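PDB 5AWV: putative hexose oxidase from Nonomuraea sp. ATCC 39727, which probably catalyses FAD-dependent oxidation of a sugar on teicoplanin-type glycopeptide antibiotics, holding its flavin through two covalent links. Local coordinates for residues F93-F96 with V97-D101. Residues are numbered along the deposited sequence; the frame is centred on the assembly and turned at random.
With FAD (flavin-adenine dinucleotide), chain M; N1L (2-amino-2-deoxy-beta-D-glucopyranuronic acid), chain B.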
ATOM      1  N   PHE A  93      -6.919   1.270   5.291  1.00 17.47           N
ATOM      2  CA  PHE A  93      -7.007   1.432   6.772  1.00 17.92           C
ATOM      3  C   PHE A  93      -8.368   1.983   7.168  1.00 19.72           C
ATOM      4  O   PHE A  93      -8.730   1.928   8.361  1.00 17.80           O
ATOM      5  CB  PHE A  93      -6.001   2.423   7.356  1.00 19.61           C
ATOM      6  CG  PHE A  93      -4.613   1.873   7.542  1.00 20.01           C
ATOM      7  CD1 PHE A  93      -4.168   0.764   6.841  1.00 19.55           C
ATOM      8  CD2 PHE A  93      -3.734   2.546   8.366  1.00 20.92           C
ATOM      9  CE1 PHE A  93      -2.905   0.305   6.988  1.00 22.00           C
ATOM     10  CE2 PHE A  93      -2.474   2.078   8.575  1.00 20.41           C
ATOM     11  CZ  PHE A  93      -2.035   0.974   7.869  1.00 20.85           C
ATOM     12  N   GLU A  94      -9.104   2.469   6.178  1.00 15.82           N
ATOM     13  CA  GLU A  94     -10.402   3.125   6.382  1.00 16.89           C
ATOM     14  C   GLU A  94     -11.488   2.458   5.540  1.00 17.41           C
ATOM     15  O   GLU A  94     -11.241   1.551   4.773  1.00 17.14           O
ATOM     16  CB  GLU A  94     -10.331   4.647   6.075  1.00 15.52           C
ATOM     17  CG  GLU A  94      -9.935   5.477   7.265  1.00 18.66           C
ATOM     18  CD  GLU A  94     -10.991   5.476   8.368  1.00 19.47           C
ATOM     19  OE1 GLU A  94     -12.065   4.864   8.160  1.00 23.56           O
ATOM     20  OE2 GLU A  94     -10.737   6.094   9.402  1.00 18.56           O
ATOM     21  N   ASP A  95     -12.719   2.915   5.727  1.00 18.68           N
ATOM     22  CA  ASP A  95     -13.921   2.387   5.030  1.00 21.32           C
ATOM     23  C   ASP A  95     -14.138   2.958   3.628  1.00 21.38           C
ATOM     24  O   ASP A  95     -15.285   3.072   3.188  1.00 21.91           O
ATOM     25  CB  ASP A  95     -15.187   2.680   5.847  1.00 21.54           C
ATOM     26  CG  ASP A  95     -15.551   4.164   5.843  1.00 23.40           C
ATOM     27  OD1 ASP A  95     -14.723   5.059   5.396  1.00 22.22           O
ATOM     28  OD2 ASP A  95     -16.686   4.415   6.305  1.00 24.81           O
ATOM     29  N   PHE A  96     -13.078   3.225   2.888  1.00 19.90           N
ATOM     30  CA  PHE A  96     -13.228   3.890   1.606  1.00 18.01           C
ATOM     31  C   PHE A  96     -13.885   2.964   0.582  1.00 19.99           C
ATOM     32  O   PHE A  96     -14.556   3.435  -0.342  1.00 19.46           O
ATOM     33  CB  PHE A  96     -11.903   4.356   1.041  1.00 17.48           C
ATOM     34  CG  PHE A  96     -11.151   5.356   1.882  1.00 17.29           C
ATOM     35  CD1 PHE A  96     -11.720   6.036   2.972  1.00 16.70           C
ATOM     36  CD2 PHE A  96      -9.847   5.677   1.529  1.00 16.62           C
ATOM     37  CE1 PHE A  96     -10.988   6.985   3.663  1.00 17.17           C
ATOM     38  CE2 PHE A  96      -9.119   6.626   2.249  1.00 18.00           C
ATOM     39  CZ  PHE A  96      -9.677   7.274   3.339  1.00 15.69           C
ATOM     40  N   VAL A  97     -13.704   1.657   0.726  1.00 17.95           N
ATOM     41  CA  VAL A  97     -14.285   0.701  -0.182  1.00 16.83           C
ATOM     42  C   VAL A  97     -15.461  -0.006   0.462  1.00 17.54           C
ATOM     43  O   VAL A  97     -16.477  -0.190  -0.235  1.00 18.55           O
ATOM     44  CB  VAL A  97     -13.239  -0.342  -0.638  1.00 17.89           C
ATOM     45  CG1 VAL A  97     -13.810  -1.369  -1.600  1.00 19.45           C
ATOM     46  CG2 VAL A  97     -12.041   0.404  -1.265  1.00 15.81           C
ATOM     47  N   ASP A  98     -15.309  -0.455   1.715  1.00 17.54           N
ATOM     48  CA  ASP A  98     -16.294  -1.278   2.375  1.00 19.43           C
ATOM     49  C   ASP A  98     -17.083  -0.375   3.348  1.00 19.24           C
ATOM     50  O   ASP A  98     -16.630  -0.051   4.447  1.00 17.48           O
ATOM     51  CB  ASP A  98     -15.682  -2.424   3.131  1.00 20.22           C
ATOM     52  CG  ASP A  98     -15.046  -3.459   2.222  1.00 20.73           C
ATOM     53  OD1 ASP A  98     -15.682  -3.865   1.230  1.00 18.87           O
ATOM     54  OD2 ASP A  98     -13.905  -3.895   2.572  1.00 20.65           O
ATOM     55  N   ASN A  99     -18.202   0.149   2.851  1.00 22.45           N
ATOM     56  CA  ASN A  99     -19.128   0.982   3.682  1.00 23.82           C
ATOM     57  C   ASN A  99     -20.527   0.761   3.116  1.00 22.63           C
ATOM     58  O   ASN A  99     -20.658   0.378   1.961  1.00 22.01           O
ATOM     59  CB  ASN A  99     -18.692   2.478   3.801  1.00 23.87           C
ATOM     60  CG  ASN A  99     -18.681   3.195   2.487  1.00 25.93           C
ATOM     61  OD1 ASN A  99     -17.627   3.659   1.983  1.00 27.29           O
ATOM     62  ND2 ASN A  99     -19.817   3.250   1.862  1.00 24.78           N
ATOM     63  N   PRO A 100     -21.560   1.078   3.904  1.00 27.88           N
ATOM     64  CA  PRO A 100     -22.923   0.897   3.397  1.00 28.20           C
ATOM     65  C   PRO A 100     -23.293   1.721   2.144  1.00 26.67           C
ATOM     66  O   PRO A 100     -24.222   1.342   1.429  1.00 30.40           O
ATOM     67  CB  PRO A 100     -23.801   1.283   4.593  1.00 30.88           C
ATOM     68  CG  PRO A 100     -22.895   1.390   5.786  1.00 32.43           C
ATOM     69  CD  PRO A 100     -21.504   1.515   5.315  1.00 27.10           C
ATOM     70  N   ASP A 101     -22.637   2.842   1.882  1.00 23.70           N
ATOM     71  CA  ASP A 101     -22.979   3.668   0.723  1.00 25.69           C
ATOM     72  C   ASP A 101     -22.425   3.294  -0.640  1.00 24.37           C
ATOM     73  O   ASP A 101     -22.971   3.711  -1.659  1.00 24.03           O
ATOM     74  CB  ASP A 101     -22.667   5.130   0.999  1.00 30.97           C
ATOM     75  CG  ASP A 101     -23.426   5.657   2.192  1.00 32.63           C
ATOM     76  OD1 ASP A 101     -24.520   5.178   2.474  1.00 39.68           O
ATOM     77  OD2 ASP A 101     -22.898   6.507   2.905  1.00 41.85           O
TER
HETATM   78  PA  FAD M 601      -7.456  -0.918  -1.407  1.00 15.20           P
HETATM   79  O1A FAD M 601      -8.216  -1.043  -0.103  1.00 14.06           O
HETATM   80  O2A FAD M 601      -7.735  -1.806  -2.530  1.00 14.49           O
HETATM   81  O5B FAD M 601      -7.488   0.579  -1.916  1.00 13.81           O
HETATM   82  C5B FAD M 601      -7.168   1.731  -1.062  1.00 14.19           C
HETATM   83  C4B FAD M 601      -7.749   2.978  -1.650  1.00 13.42           C
HETATM   84  O4B FAD M 601      -7.229   3.291  -2.947  1.00 13.89           O
HETATM   85  C3B FAD M 601      -9.277   3.003  -1.816  1.00 14.41           C
HETATM   86  O3B FAD M 601      -9.864   4.323  -1.718  1.00 15.13           O
HETATM   87  C2B FAD M 601      -9.370   2.455  -3.207  1.00 15.72           C
HETATM   88  O2B FAD M 601     -10.611   2.749  -3.758  1.00 15.73           O
HETATM   89  C1B FAD M 601      -8.223   3.096  -3.914  1.00 14.42           C
HETATM   90  N9A FAD M 601      -7.783   2.303  -5.037  1.00 14.60           N
HETATM   91  C8A FAD M 601      -7.411   1.018  -5.099  1.00 16.38           C
HETATM   92  N7A FAD M 601      -6.986   0.673  -6.335  1.00 16.17           N
HETATM   93  C5A FAD M 601      -7.060   1.759  -7.093  1.00 15.61           C
HETATM   94  C6A FAD M 601      -6.829   2.062  -8.521  1.00 14.82           C
HETATM   95  N6A FAD M 601      -6.414   1.077  -9.311  1.00 14.39           N
HETATM   96  N1A FAD M 601      -7.029   3.353  -8.923  1.00 14.83           N
HETATM   97  C2A FAD M 601      -7.483   4.316  -8.067  1.00 17.11           C
HETATM   98  N3A FAD M 601      -7.760   4.104  -6.751  1.00 14.14           N
HETATM   99  C4A FAD M 601      -7.604   2.839  -6.268  1.00 16.31           C
HETATM  100  N1  FAD M 601       1.996   1.183   3.492  1.00 16.22           N
HETATM  101  C2  FAD M 601       3.316   1.512   3.367  1.00 17.14           C
HETATM  102  O2  FAD M 601       3.631   2.522   2.697  1.00 17.08           O
HETATM  103  N3  FAD M 601       4.297   0.775   3.911  1.00 19.34           N
HETATM  104  C4  FAD M 601       4.055  -0.411   4.506  1.00 19.42           C
HETATM  105  O4  FAD M 601       4.982  -1.111   4.970  1.00 22.02           O
HETATM  106  C4X FAD M 601       2.662  -0.855   4.646  1.00 20.26           C
HETATM  107  N5  FAD M 601       2.320  -2.051   5.245  1.00 23.08           N
HETATM  108  C5X FAD M 601       1.033  -2.512   5.289  1.00 22.81           C
HETATM  109  C6  FAD M 601       0.785  -3.780   5.856  1.00 25.87           C
HETATM  110  C7  FAD M 601      -0.589  -4.132   5.952  1.00 22.79           C
HETATM  111  C7M FAD M 601      -0.950  -5.493   6.602  1.00 26.94           C
HETATM  112  C8  FAD M 601      -1.714  -3.274   5.406  1.00 19.07           C
HETATM  113  C8M FAD M 601      -3.123  -3.800   5.281  1.00 17.55           C
HETATM  114  C9  FAD M 601      -1.371  -2.048   4.794  1.00 17.27           C
HETATM  115  C9A FAD M 601      -0.073  -1.634   4.745  1.00 18.22           C
HETATM  116  N10 FAD M 601       0.313  -0.396   4.163  1.00 18.43           N
HETATM  117  C10 FAD M 601       1.635   0.007   4.066  1.00 17.50           C
HETATM  118  C1' FAD M 601      -0.725   0.553   3.642  1.00 16.86           C
HETATM  119  C2' FAD M 601      -0.957   0.422   2.184  1.00 13.79           C
HETATM  120  O2' FAD M 601       0.102   1.116   1.551  1.00 11.93           O
HETATM  121  C3' FAD M 601      -2.231   1.143   1.951  1.00 13.52           C
HETATM  122  O3' FAD M 601      -3.200   0.475   2.761  1.00 13.70           O
HETATM  123  C4' FAD M 601      -2.626   1.073   0.450  1.00 13.40           C
HETATM  124  O4' FAD M 601      -3.537   2.148   0.210  1.00 13.29           O
HETATM  125  C5' FAD M 601      -3.324  -0.239   0.195  1.00 14.44           C
HETATM  126  O5' FAD M 601      -3.592  -0.397  -1.212  1.00 13.95           O
HETATM  127  P   FAD M 601      -4.557  -1.545  -1.676  1.00 13.88           P
HETATM  128  O1P FAD M 601      -4.615  -1.586  -3.124  1.00 13.05           O
HETATM  129  O2P FAD M 601      -4.251  -2.868  -1.029  1.00 13.87           O
HETATM  130  O3P FAD M 601      -5.898  -1.073  -0.938  1.00 13.87           O
HETATM  131  C1  N1L B 104       0.829  -3.684   9.612  1.00 59.17           C
HETATM  132  C2  N1L B 104      -0.045  -2.926  10.737  1.00 56.20           C
HETATM  133  C3  N1L B 104      -0.541  -1.541  10.279  1.00 54.71           C
HETATM  134  C4  N1L B 104       0.675  -0.746   9.855  1.00 58.29           C
HETATM  135  C5  N1L B 104       1.303  -1.412   8.600  1.00 53.61           C
HETATM  136  C6  N1L B 104       2.477  -0.592   8.004  1.00 55.15           C
HETATM  137  N2  N1L B 104      -1.205  -3.692  11.188  1.00 62.39           N
HETATM  138  O3  N1L B 104      -1.210  -0.796  11.405  1.00 36.51           O
HETATM  139  O4  N1L B 104       0.324   0.709   9.612  1.00 73.54           O
HETATM  140  O5  N1L B 104       1.842  -2.741   8.977  1.00 55.02           O
HETATM  141  O6B N1L B 104       3.757  -0.899   8.548  1.00 57.89           O
HETATM  142  O6A N1L B 104       2.343   0.742   8.290  1.00 70.71           O
HETATM  143  O   HOH W   1     -12.604   0.094   2.922  1.00 17.10           O
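A single water ties E94 to V97: it donates to E94 O at 2.7 Å and accepts from V97 N at 2.9 Å, bridging the residue before the D95-D98 turn to a residue inside it, where no direct backbone bond is clear. Just before the turn, the carboxylate of E94 folds back on its own chain, and OE1 takes D95 N at 3.2 Å on its anti lone pair, the one facing away from OE2. OE2 meanwhile receives S476 N, so the group is held from both oxygens.

On the far side, D95 packs against the returning chain, which brings D98 O to 3.4 Å from D95 CB. The D95 CG sits between the backbone N and the carbonyl carbon (chi1 71°), and this carries OD2 to 3.7 Å from CB of N99. The D95 carboxylate and the N99 amide are turned 65° from one another. D98 directs its carboxylate elsewhere, to a salt bridge with R87.

The hydrophobic members face the cofactor. CB of F96 lies 3.4 Å from FAD O3B, which sits at the edge of the F96 ring, while H517 stacks on that ring. V97 sets CG2 3.7 Å from FAD O2B, so both ribose hydroxyls of the adenosine half meet carbon here. At the other end F93 brings CE1 to 3.6 Å from flavin C9, with N1L O4 also at its ring edge.

Residues 93-101 lie in the loop between strands 84-87 and 104-107, just after H91, one of the flavin's two covalent attachment points. Water and carboxylate engage E94 O, V97 N and D95 N; F93, F96 and V97 turn carbon to the adenosine ribose and to where the flavin ring meets the bound amino-uronic sugar.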